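Local coordinates for protein similar to hydroxylamine oxidoreductase (Kuenenia stuttgartiensis, PDB 6H5L) that probably works as an oxidoreductase, carrying electrons through closely spaced c-type hemes in a large reductase complex of an anammox bacterium, at residues Ile252-Phe262 with Glu273-Gln281; Gly300-Pro308 with Leu366-His374. One frame throughout, in Å; residues are numbered along the deposited sequence.

Contact 1: Ile252-Phe262 with Glu273-Gln281. With HEC (heme c), chain J.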
loop_
_atom_site.group_PDB
_atom_site.type_symbol
_atom_site.label_atom_id
_atom_site.label_comp_id
_atom_site.label_asym_id
_atom_site.label_seq_id
_atom_site.Cartn_x
_atom_site.Cartn_y
_atom_site.Cartn_z
ATOM N N ILE A 252 -14.519 -5.342 -28.953
ATOM C CA ILE A 252 -13.360 -5.684 -28.136
ATOM C C ILE A 252 -12.740 -4.428 -27.537
ATOM O O ILE A 252 -12.298 -4.428 -26.382
ATOM C CB ILE A 252 -12.344 -6.488 -28.967
ATOM C CG1 ILE A 252 -12.903 -7.875 -29.287
ATOM C CG2 ILE A 252 -11.015 -6.593 -28.237
ATOM C CD1 ILE A 252 -12.039 -8.685 -30.232
ATOM N N TYR A 253 -12.706 -3.336 -28.303
ATOM C CA TYR A 253 -12.190 -2.080 -27.767
ATOM C C TYR A 253 -13.060 -1.575 -26.623
ATOM O O TYR A 253 -12.548 -1.170 -25.574
ATOM C CB TYR A 253 -12.093 -1.029 -28.873
ATOM C CG TYR A 253 -12.208 0.395 -28.363
ATOM C CD1 TYR A 253 -11.207 0.959 -27.581
ATOM C CD2 TYR A 253 -13.317 1.173 -28.668
ATOM C CE1 TYR A 253 -11.313 2.256 -27.113
ATOM C CE2 TYR A 253 -13.430 2.471 -28.205
ATOM C CZ TYR A 253 -12.426 3.007 -27.428
ATOM O OH TYR A 253 -12.536 4.300 -26.969
ATOM N N GLU A 254 -14.382 -1.591 -26.806
ATOM C CA GLU A 254 -15.275 -1.062 -25.779
ATOM C C GLU A 254 -15.196 -1.867 -24.487
ATOM O O GLU A 254 -15.376 -1.311 -23.396
ATOM C CB GLU A 254 -16.708 -1.022 -26.302
ATOM C CG GLU A 254 -16.964 0.115 -27.280
ATOM C CD GLU A 254 -18.039 -0.211 -28.299
ATOM O OE1 GLU A 254 -18.774 -1.201 -28.100
ATOM O OE2 GLU A 254 -18.140 0.521 -29.307
ATOM N N LYS A 255 -14.930 -3.169 -24.581
ATOM C CA LYS A 255 -14.864 -4.023 -23.403
ATOM C C LYS A 255 -13.452 -4.203 -22.858
ATOM O O LYS A 255 -13.299 -4.720 -21.746
ATOM C CB LYS A 255 -15.475 -5.394 -23.714
ATOM C CG LYS A 255 -16.964 -5.348 -24.022
ATOM C CD LYS A 255 -17.736 -4.605 -22.935
ATOM C CE LYS A 255 -17.681 -5.335 -21.598
ATOM N NZ LYS A 255 -18.360 -4.571 -20.513
ATOM N N GLU A 256 -12.423 -3.789 -23.599
ATOM C CA GLU A 256 -11.046 -3.861 -23.124
ATOM C C GLU A 256 -10.377 -2.490 -23.085
ATOM O O GLU A 256 -9.148 -2.413 -22.995
ATOM C CB GLU A 256 -10.220 -4.813 -23.994
ATOM C CG GLU A 256 -10.695 -6.255 -23.991
ATOM C CD GLU A 256 -9.714 -7.186 -24.683
ATOM O OE1 GLU A 256 -8.518 -6.836 -24.755
ATOM O OE2 GLU A 256 -10.134 -8.263 -25.158
ATOM N N GLU A 257 -11.161 -1.407 -23.151
ATOM C CA GLU A 257 -10.581 -0.070 -23.277
ATOM C C GLU A 257 -9.697 0.295 -22.092
ATOM O O GLU A 257 -8.763 1.092 -22.244
ATOM C CB GLU A 257 -11.689 0.972 -23.443
ATOM C CG GLU A 257 -12.937 0.684 -22.631
ATOM C CD GLU A 257 -13.894 1.857 -22.593
ATOM O OE1 GLU A 257 -13.542 2.892 -21.988
ATOM O OE2 GLU A 257 -14.996 1.747 -23.172
ATOM N N GLU A 258 -9.970 -0.263 -20.909
ATOM C CA GLU A 258 -9.158 0.062 -19.740
ATOM C C GLU A 258 -7.698 -0.323 -19.940
ATOM O O GLU A 258 -6.806 0.321 -19.376
ATOM C CB GLU A 258 -9.716 -0.623 -18.493
ATOM C CG GLU A 258 -11.028 -0.040 -18.001
ATOM C CD GLU A 258 -12.192 -0.995 -18.166
ATOM O OE1 GLU A 258 -12.748 -1.439 -17.139
ATOM O OE2 GLU A 258 -12.546 -1.306 -19.323
ATOM N N HIS A 259 -7.431 -1.351 -20.743
ATOM C CA HIS A 259 -6.074 -1.818 -20.981
ATOM C C HIS A 259 -5.493 -1.301 -22.292
ATOM O O HIS A 259 -4.405 -1.731 -22.689
ATOM C CB HIS A 259 -6.034 -3.345 -20.936
ATOM C CG HIS A 259 -6.380 -3.913 -19.595
ATOM N ND1 HIS A 259 -7.680 -4.073 -19.165
ATOM C CD2 HIS A 259 -5.593 -4.340 -18.579
ATOM C CE1 HIS A 259 -7.679 -4.583 -17.948
ATOM N NE2 HIS A 259 -6.426 -4.755 -17.568
ATOM N N TYR A 260 -6.193 -0.396 -22.972
ATOM C CA TYR A 260 -5.621 0.326 -24.101
ATOM C C TYR A 260 -4.806 1.505 -23.583
ATOM O O TYR A 260 -5.262 2.248 -22.708
ATOM C CB TYR A 260 -6.720 0.825 -25.038
ATOM C CG TYR A 260 -7.253 -0.201 -26.018
ATOM C CD1 TYR A 260 -7.754 -1.419 -25.578
ATOM C CD2 TYR A 260 -7.278 0.064 -27.381
ATOM C CE1 TYR A 260 -8.250 -2.351 -26.472
ATOM C CE2 TYR A 260 -7.771 -0.860 -28.281
ATOM C CZ TYR A 260 -8.256 -2.066 -27.822
ATOM O OH TYR A 260 -8.748 -2.988 -28.716
ATOM N N ASP A 261 -3.601 1.678 -24.118
ATOM C CA ASP A 261 -2.716 2.766 -23.700
ATOM C C ASP A 261 -2.826 3.875 -24.742
ATOM O O ASP A 261 -2.105 3.890 -25.741
ATOM C CB ASP A 261 -1.282 2.273 -23.533
ATOM C CG ASP A 261 -0.387 3.292 -22.845
ATOM O OD1 ASP A 261 -0.825 4.448 -22.655
ATOM O OD2 ASP A 261 0.756 2.934 -22.486
ATOM N N PHE A 262 -3.740 4.814 -24.501
ATOM C CA PHE A 262 -3.932 5.945 -25.400
ATOM C C PHE A 262 -2.949 7.080 -25.147
ATOM O O PHE A 262 -2.997 8.088 -25.861
ATOM C CB PHE A 262 -5.366 6.468 -25.296
ATOM C CG PHE A 262 -6.389 5.552 -25.905
ATOM C CD1 PHE A 262 -6.441 5.369 -27.278
ATOM C CD2 PHE A 262 -7.300 4.877 -25.108
ATOM C CE1 PHE A 262 -7.378 4.527 -27.846
ATOM C CE2 PHE A 262 -8.240 4.034 -25.668
ATOM C CZ PHE A 262 -8.279 3.859 -27.039
ATOM N N GLU A 273 -0.527 -5.718 -28.052
ATOM C CA GLU A 273 -0.238 -5.490 -26.642
ATOM C C GLU A 273 -0.817 -4.182 -26.122
ATOM O O GLU A 273 -1.353 -4.147 -25.008
ATOM C CB GLU A 273 1.275 -5.516 -26.404
ATOM C CG GLU A 273 1.910 -6.880 -26.614
ATOM C CD GLU A 273 3.369 -6.912 -26.210
ATOM O OE1 GLU A 273 4.235 -6.651 -27.072
ATOM O OE2 GLU A 273 3.648 -7.188 -25.023
ATOM N N ASP A 274 -0.727 -3.103 -26.900
ATOM C CA ASP A 274 -1.314 -1.829 -26.504
ATOM C C ASP A 274 -2.754 -1.699 -26.991
ATOM O O ASP A 274 -3.638 -1.312 -26.221
ATOM C CB ASP A 274 -0.461 -0.671 -27.026
ATOM C CG ASP A 274 0.924 -0.652 -26.411
ATOM O OD1 ASP A 274 1.062 -1.105 -25.255
ATOM O OD2 ASP A 274 1.871 -0.188 -27.083
ATOM N N TYR A 275 -3.001 -2.008 -28.261
ATOM C CA TYR A 275 -4.349 -2.181 -28.790
ATOM C C TYR A 275 -4.528 -3.648 -29.152
ATOM O O TYR A 275 -3.692 -4.212 -29.865
ATOM C CB TYR A 275 -4.598 -1.337 -30.047
ATOM C CG TYR A 275 -4.447 0.170 -29.943
ATOM C CD1 TYR A 275 -4.132 0.796 -28.743
ATOM C CD2 TYR A 275 -4.631 0.967 -31.067
ATOM C CE1 TYR A 275 -3.997 2.176 -28.674
ATOM C CE2 TYR A 275 -4.501 2.338 -31.007
ATOM C CZ TYR A 275 -4.184 2.939 -29.810
ATOM O OH TYR A 275 -4.055 4.309 -29.754
ATOM N N ARG A 276 -5.608 -4.268 -28.673
ATOM C CA ARG A 276 -5.912 -5.600 -29.185
ATOM C C ARG A 276 -6.578 -5.519 -30.551
ATOM O O ARG A 276 -6.254 -6.303 -31.452
ATOM C CB ARG A 276 -6.797 -6.385 -28.214
ATOM C CG ARG A 276 -6.974 -7.834 -28.660
ATOM C CD ARG A 276 -8.072 -8.577 -27.919
ATOM N NE ARG A 276 -8.407 -9.821 -28.610
ATOM C CZ ARG A 276 -9.397 -10.639 -28.262
ATOM N NH1 ARG A 276 -10.167 -10.357 -27.221
ATOM N NH2 ARG A 276 -9.616 -11.745 -28.963
ATOM N N THR A 277 -7.505 -4.580 -30.721
ATOM C CA THR A 277 -8.145 -4.283 -31.990
ATOM C C THR A 277 -7.889 -2.825 -32.359
ATOM O O THR A 277 -7.682 -1.986 -31.476
ATOM C CB THR A 277 -9.656 -4.548 -31.928
ATOM O OG1 THR A 277 -10.237 -3.805 -30.850
ATOM C CG2 THR A 277 -9.927 -6.030 -31.728
ATOM N N PRO A 278 -7.881 -2.493 -33.647
ATOM C CA PRO A 278 -7.504 -1.137 -34.052
ATOM C C PRO A 278 -8.622 -0.132 -33.819
ATOM O O PRO A 278 -9.793 -0.478 -33.644
ATOM C CB PRO A 278 -7.207 -1.288 -35.548
ATOM C CG PRO A 278 -8.113 -2.381 -35.978
ATOM C CD PRO A 278 -8.196 -3.339 -34.815
ATOM N N THR A 279 -8.228 1.137 -33.816
ATOM C CA THR A 279 -9.138 2.265 -33.724
ATOM C C THR A 279 -9.265 2.932 -35.087
ATOM O O THR A 279 -8.555 2.600 -36.038
ATOM C CB THR A 279 -8.645 3.278 -32.685
ATOM O OG1 THR A 279 -7.406 3.846 -33.127
ATOM C CG2 THR A 279 -8.433 2.601 -31.341
ATOM N N CYS A 280 -10.194 3.888 -35.174
ATOM C CA CYS A 280 -10.297 4.699 -36.384
ATOM C C CYS A 280 -8.971 5.374 -36.690
ATOM O O CYS A 280 -8.530 5.417 -37.844
ATOM C CB CYS A 280 -11.395 5.752 -36.234
ATOM S SG CYS A 280 -12.726 5.319 -35.101
ATOM N N GLN A 281 -8.314 5.895 -35.655
ATOM C CA GLN A 281 -7.056 6.603 -35.845
ATOM C C GLN A 281 -5.942 5.654 -36.269
ATOM O O GLN A 281 -5.104 6.012 -37.102
ATOM C CB GLN A 281 -6.691 7.344 -34.561
ATOM C CG GLN A 281 -7.684 8.444 -34.176
ATOM C CD GLN A 281 -8.956 7.928 -33.513
ATOM O OE1 GLN A 281 -9.342 6.771 -33.683
ATOM N NE2 GLN A 281 -9.613 8.795 -32.748
HETATM FE FE HEC J . -9.201 -7.459 -37.583
HETATM C CHA HEC J . -11.665 -9.422 -36.263
HETATM C CHB HEC J . -10.761 -7.630 -40.677
HETATM C CHC HEC J . -6.920 -5.251 -38.916
HETATM C CHD HEC J . -7.462 -7.485 -34.630
HETATM N NA HEC J . -10.916 -8.328 -38.327
HETATM C C1A HEC J . -11.753 -9.164 -37.613
HETATM C C2A HEC J . -12.733 -9.710 -38.532
HETATM C C3A HEC J . -12.478 -9.217 -39.744
HETATM C C4A HEC J . -11.333 -8.337 -39.644
HETATM C CMA HEC J . -13.269 -9.529 -41.031
HETATM C CAA HEC J . -13.871 -10.696 -38.189
HETATM C CBA HEC J . -13.272 -12.058 -37.863
HETATM C CGA HEC J . -14.354 -13.101 -37.776
HETATM O O1A HEC J . -14.019 -14.271 -37.464
HETATM O O2A HEC J . -15.543 -12.766 -38.015
HETATM N NB HEC J . -8.879 -6.625 -39.458
HETATM C C1B HEC J . -9.683 -6.780 -40.572
HETATM C C2B HEC J . -9.201 -5.891 -41.609
HETATM C C3B HEC J . -8.134 -5.237 -41.126
HETATM C C4B HEC J . -7.916 -5.685 -39.764
HETATM C CMB HEC J . -9.825 -5.774 -43.019
HETATM C CAB HEC J . -7.265 -4.183 -41.851
HETATM C CBB HEC J . -8.070 -2.900 -42.157
HETATM N NC HEC J . -7.505 -6.555 -36.909
HETATM C C1C HEC J . -6.726 -5.654 -37.611
HETATM C C2C HEC J . -5.724 -5.128 -36.707
HETATM C C3C HEC J . -5.809 -5.808 -35.554
HETATM C C4C HEC J . -6.975 -6.675 -35.636
HETATM C CMC HEC J . -4.576 -4.191 -37.143
HETATM C CAC HEC J . -4.891 -5.645 -34.312
HETATM C CBC HEC J . -4.944 -4.228 -33.697
HETATM N ND HEC J . -9.531 -8.292 -35.717
HETATM C C1D HEC J . -8.618 -8.241 -34.664
HETATM C C2D HEC J . -9.087 -9.111 -33.606
HETATM C C3D HEC J . -10.401 -9.715 -34.125
HETATM C C4D HEC J . -10.594 -9.147 -35.438
HETATM C CMD HEC J . -8.409 -9.380 -32.245
HETATM C CAD HEC J . -11.339 -10.716 -33.414
HETATM C CBD HEC J . -11.221 -12.082 -34.082
HETATM C CGD HEC J . -12.559 -12.772 -34.081
HETATM O O1D HEC J . -13.556 -12.143 -34.522
HETATM O O2D HEC J . -12.629 -13.953 -33.652
HETATM O O HOH W 1 -2.336 5.288 -28.162
#

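Contact 2: Gly300-Pro308 with Leu366-His374. With HEC (heme c), chain I.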
loop_
_atom_site.group_PDB
_atom_site.type_symbol
_atom_site.label_atom_id
_atom_site.label_comp_id
_atom_site.label_asym_id
_atom_site.label_seq_id
_atom_site.Cartn_x
_atom_site.Cartn_y
_atom_site.Cartn_z
ATOM N N GLY A 300 -7.588 6.574 -48.784
ATOM C CA GLY A 300 -8.917 6.302 -49.312
ATOM C C GLY A 300 -8.889 5.849 -50.761
ATOM O O GLY A 300 -8.132 6.365 -51.586
ATOM N N ILE A 301 -9.734 4.858 -51.065
ATOM C CA ILE A 301 -9.846 4.286 -52.407
ATOM C C ILE A 301 -11.259 4.403 -52.953
ATOM O O ILE A 301 -11.466 4.921 -54.060
ATOM C CB ILE A 301 -9.377 2.805 -52.445
ATOM C CG1 ILE A 301 -7.896 2.700 -52.000
ATOM C CG2 ILE A 301 -9.579 2.202 -53.819
ATOM C CD1 ILE A 301 -7.403 1.266 -51.866
ATOM N N TRP A 302 -12.217 3.895 -52.198
ATOM C CA TRP A 302 -13.641 3.936 -52.594
ATOM C C TRP A 302 -14.259 5.195 -52.011
ATOM O O TRP A 302 -15.424 5.338 -52.133
ATOM C CB TRP A 302 -14.394 2.712 -52.086
ATOM C CG TRP A 302 -14.139 1.432 -52.803
ATOM C CD1 TRP A 302 -13.344 0.422 -52.381
ATOM C CD2 TRP A 302 -14.683 1.007 -54.055
ATOM N NE1 TRP A 302 -13.364 -0.603 -53.269
ATOM C CE2 TRP A 302 -14.168 -0.274 -54.312
ATOM C CE3 TRP A 302 -15.556 1.569 -54.983
ATOM C CZ2 TRP A 302 -14.491 -0.992 -55.456
ATOM C CZ3 TRP A 302 -15.877 0.860 -56.107
ATOM C CH2 TRP A 302 -15.348 -0.398 -56.345
ATOM N N ARG A 303 -13.419 6.123 -51.601
ATOM C CA ARG A 303 -13.679 7.335 -50.811
ATOM C C ARG A 303 -15.060 7.339 -50.168
ATOM O O ARG A 303 -15.190 6.731 -49.171
ATOM C CB ARG A 303 -13.461 8.524 -51.741
ATOM C CG ARG A 303 -12.151 8.451 -52.495
ATOM C CD ARG A 303 -10.901 8.693 -51.702
ATOM N NE ARG A 303 -10.990 9.890 -50.918
ATOM C CZ ARG A 303 -10.498 11.067 -51.220
ATOM N NH1 ARG A 303 -9.892 11.284 -52.356
ATOM N NH2 ARG A 303 -10.600 12.043 -50.357
ATOM N N MET A 304 -16.092 7.835 -50.812
ATOM C CA MET A 304 -17.366 7.930 -50.118
ATOM C C MET A 304 -18.310 6.792 -50.468
ATOM O O MET A 304 -19.277 6.562 -49.733
ATOM C CB MET A 304 -18.041 9.277 -50.407
ATOM C CG MET A 304 -19.195 9.609 -49.456
ATOM S SD MET A 304 -19.851 11.281 -49.629
ATOM C CE MET A 304 -21.194 11.257 -48.441
ATOM N N GLY A 305 -18.030 6.055 -51.540
ATOM C CA GLY A 305 -18.949 5.066 -52.053
ATOM C C GLY A 305 -19.906 5.596 -53.093
ATOM O O GLY A 305 -20.766 4.842 -53.566
ATOM N N THR A 306 -19.784 6.869 -53.464
ATOM C CA THR A 306 -20.672 7.504 -54.429
ATOM C C THR A 306 -20.074 7.583 -55.825
ATOM O O THR A 306 -20.791 7.373 -56.808
ATOM C CB THR A 306 -21.037 8.914 -53.960
ATOM O OG1 THR A 306 -19.840 9.674 -53.751
ATOM C CG2 THR A 306 -21.824 8.853 -52.663
ATOM N N VAL A 307 -18.787 7.883 -55.936
ATOM C CA VAL A 307 -18.165 8.038 -57.257
ATOM C C VAL A 307 -18.095 6.678 -57.941
ATOM O O VAL A 307 -17.570 5.717 -57.350
ATOM C CB VAL A 307 -16.776 8.662 -57.121
ATOM C CG1 VAL A 307 -16.082 8.692 -58.471
ATOM C CG2 VAL A 307 -16.882 10.067 -56.543
ATOM N N PRO A 308 -18.606 6.539 -59.160
ATOM C CA PRO A 308 -18.606 5.231 -59.824
ATOM C C PRO A 308 -17.196 4.793 -60.171
ATOM O O PRO A 308 -16.364 5.616 -60.580
ATOM C CB PRO A 308 -19.437 5.477 -61.095
ATOM C CG PRO A 308 -20.166 6.771 -60.854
ATOM C CD PRO A 308 -19.260 7.572 -59.979
ATOM N N LEU A 366 -14.661 -6.601 -50.114
ATOM C CA LEU A 366 -15.153 -5.226 -50.109
ATOM C C LEU A 366 -15.239 -4.671 -51.523
ATOM O O LEU A 366 -16.215 -4.000 -51.879
ATOM C CB LEU A 366 -14.251 -4.345 -49.245
ATOM C CG LEU A 366 -14.436 -2.832 -49.385
ATOM C CD1 LEU A 366 -15.806 -2.402 -48.878
ATOM C CD2 LEU A 366 -13.328 -2.076 -48.661
ATOM N N ASP A 367 -14.220 -4.940 -52.345
ATOM C CA ASP A 367 -14.255 -4.502 -53.736
ATOM C C ASP A 367 -15.398 -5.164 -54.495
ATOM O O ASP A 367 -16.101 -4.507 -55.273
ATOM C CB ASP A 367 -12.916 -4.803 -54.413
ATOM C CG ASP A 367 -11.751 -4.093 -53.751
ATOM O OD1 ASP A 367 -11.962 -3.001 -53.182
ATOM O OD2 ASP A 367 -10.622 -4.628 -53.800
ATOM N N GLN A 368 -15.603 -6.465 -54.277
ATOM C CA GLN A 368 -16.671 -7.174 -54.973
ATOM C C GLN A 368 -18.041 -6.657 -54.559
ATOM O O GLN A 368 -18.941 -6.528 -55.399
ATOM C CB GLN A 368 -16.563 -8.675 -54.717
ATOM C CG GLN A 368 -15.363 -9.323 -55.380
ATOM C CD GLN A 368 -15.329 -9.083 -56.877
ATOM O OE1 GLN A 368 -14.282 -8.771 -57.444
ATOM N NE2 GLN A 368 -16.479 -9.231 -57.527
ATOM N N PHE A 369 -18.224 -6.361 -53.271
ATOM C CA PHE A 369 -19.487 -5.784 -52.823
ATOM C C PHE A 369 -19.742 -4.440 -53.492
ATOM O O PHE A 369 -20.875 -4.136 -53.880
ATOM C CB PHE A 369 -19.494 -5.635 -51.301
ATOM C CG PHE A 369 -20.702 -4.917 -50.767
ATOM C CD1 PHE A 369 -21.863 -5.613 -50.467
ATOM C CD2 PHE A 369 -20.679 -3.545 -50.565
ATOM C CE1 PHE A 369 -22.977 -4.955 -49.977
ATOM C CE2 PHE A 369 -21.790 -2.883 -50.080
ATOM C CZ PHE A 369 -22.939 -3.589 -49.783
ATOM N N MET A 370 -18.698 -3.622 -53.635
ATOM C CA MET A 370 -18.872 -2.302 -54.233
ATOM C C MET A 370 -19.135 -2.399 -55.731
ATOM O O MET A 370 -19.898 -1.598 -56.285
ATOM C CB MET A 370 -17.646 -1.439 -53.950
ATOM C CG MET A 370 -17.511 -1.062 -52.492
ATOM S SD MET A 370 -19.002 -0.237 -51.910
ATOM C CE MET A 370 -18.776 1.398 -52.605
ATOM N N PHE A 371 -18.511 -3.367 -56.404
ATOM C CA PHE A 371 -18.758 -3.548 -57.832
ATOM C C PHE A 371 -20.210 -3.934 -58.090
ATOM O O PHE A 371 -20.861 -3.387 -58.987
ATOM C CB PHE A 371 -17.806 -4.602 -58.399
ATOM C CG PHE A 371 -16.394 -4.115 -58.569
ATOM C CD1 PHE A 371 -16.140 -2.826 -59.006
ATOM C CD2 PHE A 371 -15.322 -4.945 -58.285
ATOM C CE1 PHE A 371 -14.843 -2.375 -59.162
ATOM C CE2 PHE A 371 -14.022 -4.497 -58.437
ATOM C CZ PHE A 371 -13.782 -3.211 -58.877
ATOM N N GLN A 372 -20.740 -4.875 -57.303
ATOM C CA GLN A 372 -22.124 -5.292 -57.497
ATOM C C GLN A 372 -23.102 -4.240 -56.988
ATOM O O GLN A 372 -24.212 -4.121 -57.519
ATOM C CB GLN A 372 -22.368 -6.642 -56.815
ATOM C CG GLN A 372 -22.250 -6.638 -55.298
ATOM C CD GLN A 372 -23.558 -6.296 -54.612
ATOM O OE1 GLN A 372 -24.623 -6.778 -55.003
ATOM N NE2 GLN A 372 -23.488 -5.453 -53.588
ATOM N N ALA A 373 -22.711 -3.464 -55.974
ATOM C CA ALA A 373 -23.590 -2.410 -55.477
ATOM C C ALA A 373 -23.685 -1.258 -56.471
ATOM O O ALA A 373 -24.783 -0.749 -56.735
ATOM C CB ALA A 373 -23.105 -1.913 -54.115
ATOM N N HIS A 374 -22.548 -0.835 -57.037
ATOM C CA HIS A 374 -22.588 0.171 -58.094
ATOM C C HIS A 374 -23.316 -0.333 -59.329
ATOM O O HIS A 374 -23.978 0.453 -60.014
ATOM C CB HIS A 374 -21.169 0.614 -58.457
ATOM C CG HIS A 374 -20.689 1.800 -57.680
ATOM N ND1 HIS A 374 -19.778 1.702 -56.652
ATOM C CD2 HIS A 374 -20.999 3.112 -57.780
ATOM C CE1 HIS A 374 -19.546 2.902 -56.153
ATOM N NE2 HIS A 374 -20.276 3.776 -56.821
HETATM FE FE HEC I . -12.723 3.267 -41.716
HETATM C CHA HEC I . -13.332 3.400 -45.032
HETATM C CHB HEC I . -14.332 6.288 -41.262
HETATM C CHC HEC I . -12.381 2.984 -38.309
HETATM C CHD HEC I . -10.546 0.612 -42.117
HETATM N NA HEC I . -13.745 4.557 -42.903
HETATM C C1A HEC I . -13.699 4.496 -44.282
HETATM C C2A HEC I . -14.106 5.790 -44.788
HETATM C C3A HEC I . -14.380 6.585 -43.754
HETATM C C4A HEC I . -14.159 5.827 -42.545
HETATM C CMA HEC I . -14.851 8.053 -43.823
HETATM C CAA HEC I . -14.200 6.178 -46.271
HETATM C CBA HEC I . -12.842 6.690 -46.730
HETATM C CGA HEC I . -12.089 5.559 -47.376
HETATM O O1A HEC I . -11.033 5.154 -46.826
HETATM O O2A HEC I . -12.549 5.056 -48.432
HETATM N NB HEC I . -13.213 4.451 -40.088
HETATM C C1B HEC I . -13.973 5.603 -40.126
HETATM C C2B HEC I . -14.338 5.951 -38.770
HETATM C C3B HEC I . -13.795 5.047 -37.952
HETATM C C4B HEC I . -13.080 4.080 -38.765
HETATM C CMB HEC I . -15.164 7.187 -38.360
HETATM C CAB HEC I . -13.912 5.024 -36.413
HETATM C CBB HEC I . -15.368 4.788 -35.950
HETATM N NC HEC I . -11.619 2.063 -40.454
HETATM C C1C HEC I . -11.698 2.065 -39.075
HETATM C C2C HEC I . -11.094 0.839 -38.587
HETATM C C3C HEC I . -10.450 0.279 -39.617
HETATM C C4C HEC I . -10.856 0.972 -40.825
HETATM C CMC HEC I . -10.784 0.563 -37.100
HETATM C CAC HEC I . -9.573 -0.995 -39.563
HETATM C CBC HEC I . -10.441 -2.235 -39.261
HETATM N ND HEC I . -12.024 2.176 -43.332
HETATM C C1D HEC I . -11.161 1.084 -43.259
HETATM C C2D HEC I . -11.012 0.526 -44.585
HETATM C C3D HEC I . -11.887 1.397 -45.496
HETATM C C4D HEC I . -12.472 2.398 -44.631
HETATM C CMD HEC I . -10.159 -0.692 -45.000
HETATM C CAD HEC I . -12.082 1.246 -47.018
HETATM C CBD HEC I . -10.874 1.877 -47.704
HETATM C CGD HEC I . -11.034 1.820 -49.199
HETATM O O1D HEC I . -10.772 0.741 -49.791
HETATM O O2D HEC I . -11.416 2.858 -49.797
#

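Contact 1: Ile252-Phe262 with Glu273-Gln281
Tyr260, Phe262 and Tyr275 form an aromatic cluster where helix 248-256 and the residues that follow it meet segment 273-281, which includes the first cysteine of a CxxCH heme-binding motif. Tyr260 runs through the middle of it. With CG anti to the carbonyl carbon (chi1 -82°), the ring lies across segment 273-281 and its OH reaches Thr277. CB and CG lie near the carbonyl oxygen of Asp274, which is over one ring face. Tyr260 CD2 meets Tyr275 CD1 at 3.5 Å. The two rings are nearly parallel, 20° apart, but slid so far that they barely overlap. Tyr260 CE2 approaches Thr277 O at 3.4 Å, near the ring plane. CZ lies by Arg276 N. At the tip, Tyr260 OH accepts a hydrogen bond from Thr277 N at 2.8 Å. Tyr275 CA packs over the same face as Asp274 O, a CH-pi contact, and Tyr253 CD1 covers the opposite one. Thr277 OG1 is hydrogen-bonded to His249 O, near the start of helix 248-256.

Phe262 meets Tyr275 obliquely, with Phe262 CD1 3.6 Å from Tyr275 OH. A second group sits nearer the helix. The extended chain of Arg276 crosses Ile252, whose CD1 lies over the centre of one guanidinium face. Glu256 OE2 takes the edge, forming a salt bridge to Arg276 NH1 at 2.9 Å, nearly in the guanidinium plane. Glu222 and Asp94 of a second subunit also pair with this guanidinium, linking two copies of the protein. The surrounding carboxylates probably stabilise its positive charge.

Pro278 CG packs against a heme pyrrole, 3.7 Å from heme C2C. Thr279 caps the next helix by bonding to Tyr282 N. One water bridges the two segments, accepting from Tyr275 OH and donating to Asp261 O at 2.8 Å.

Contact 2: Gly300-Pro308 with Leu366-His374
Trp302 is the bump of this contact. Its indole projects from the loop 300-308 onto the helix segment 366-374 and fills a hollow between Asp367, Met370, Phe371 and His374. Met370 forms the floor: Met370 CB lies 3.4 Å from the centroid of the Trp302 six-membered ring, almost on the ring normal. Phe371 forms a wall: the indole edge points at its face, offset edge-to-face with planes at 71°, Trp302 CH2 lying 3.5 Å from Phe371 CE1. Asp367 helps set the indole's rotation: Trp302 NE1 donates to Asp367 OD1 at 2.8 Å, nearly straight, in the indole plane and on the anti side of OD1, 20° out of the carboxylate plane.

Met370 bends at chi2 and chi3. This carries SD above the indole in a distant Met-aromatic contact and sends Met370 CE against Gly305 CA at 3.7 Å. His374 is the helix's own bump, set into the curve of the loop from Gly305 to Pro308. At the loop's start, the backbone N atoms of Ile301 and Trp302 both donate to propionate oxygen O2D of a heme c, the latter at 2.7 Å. Trp302 thus uses its side chain on the helix and its backbone N on the heme.

Around them, Arg343 of helix 337-350 pairs with Asp367 OD2. Tyr472 of helix 455-476 touches Trp302 and Met370, and helix 480-513 packs on Phe369 and Ala373.

In the fold
Both segments of contact 1 precede those of contact 2 in the chain, and all four belong to the multi-heme cytochrome region. The contact centres are 28 Å apart and their nearest atoms about 11 Å, so they do not touch. Hemes bridge the gap. Cys280 of contact 1 is covalently bound to CAB of the heme whose propionate is held by the loop of contact 2. The heme beside contact 1 also contacts Leu363, on helix 356-389, which carries 366-374. Both contacts reach a second subunit. The two hemes are neighbours, so the contacts border adjacent members of a heme array, consistent with electron transfer through the complex.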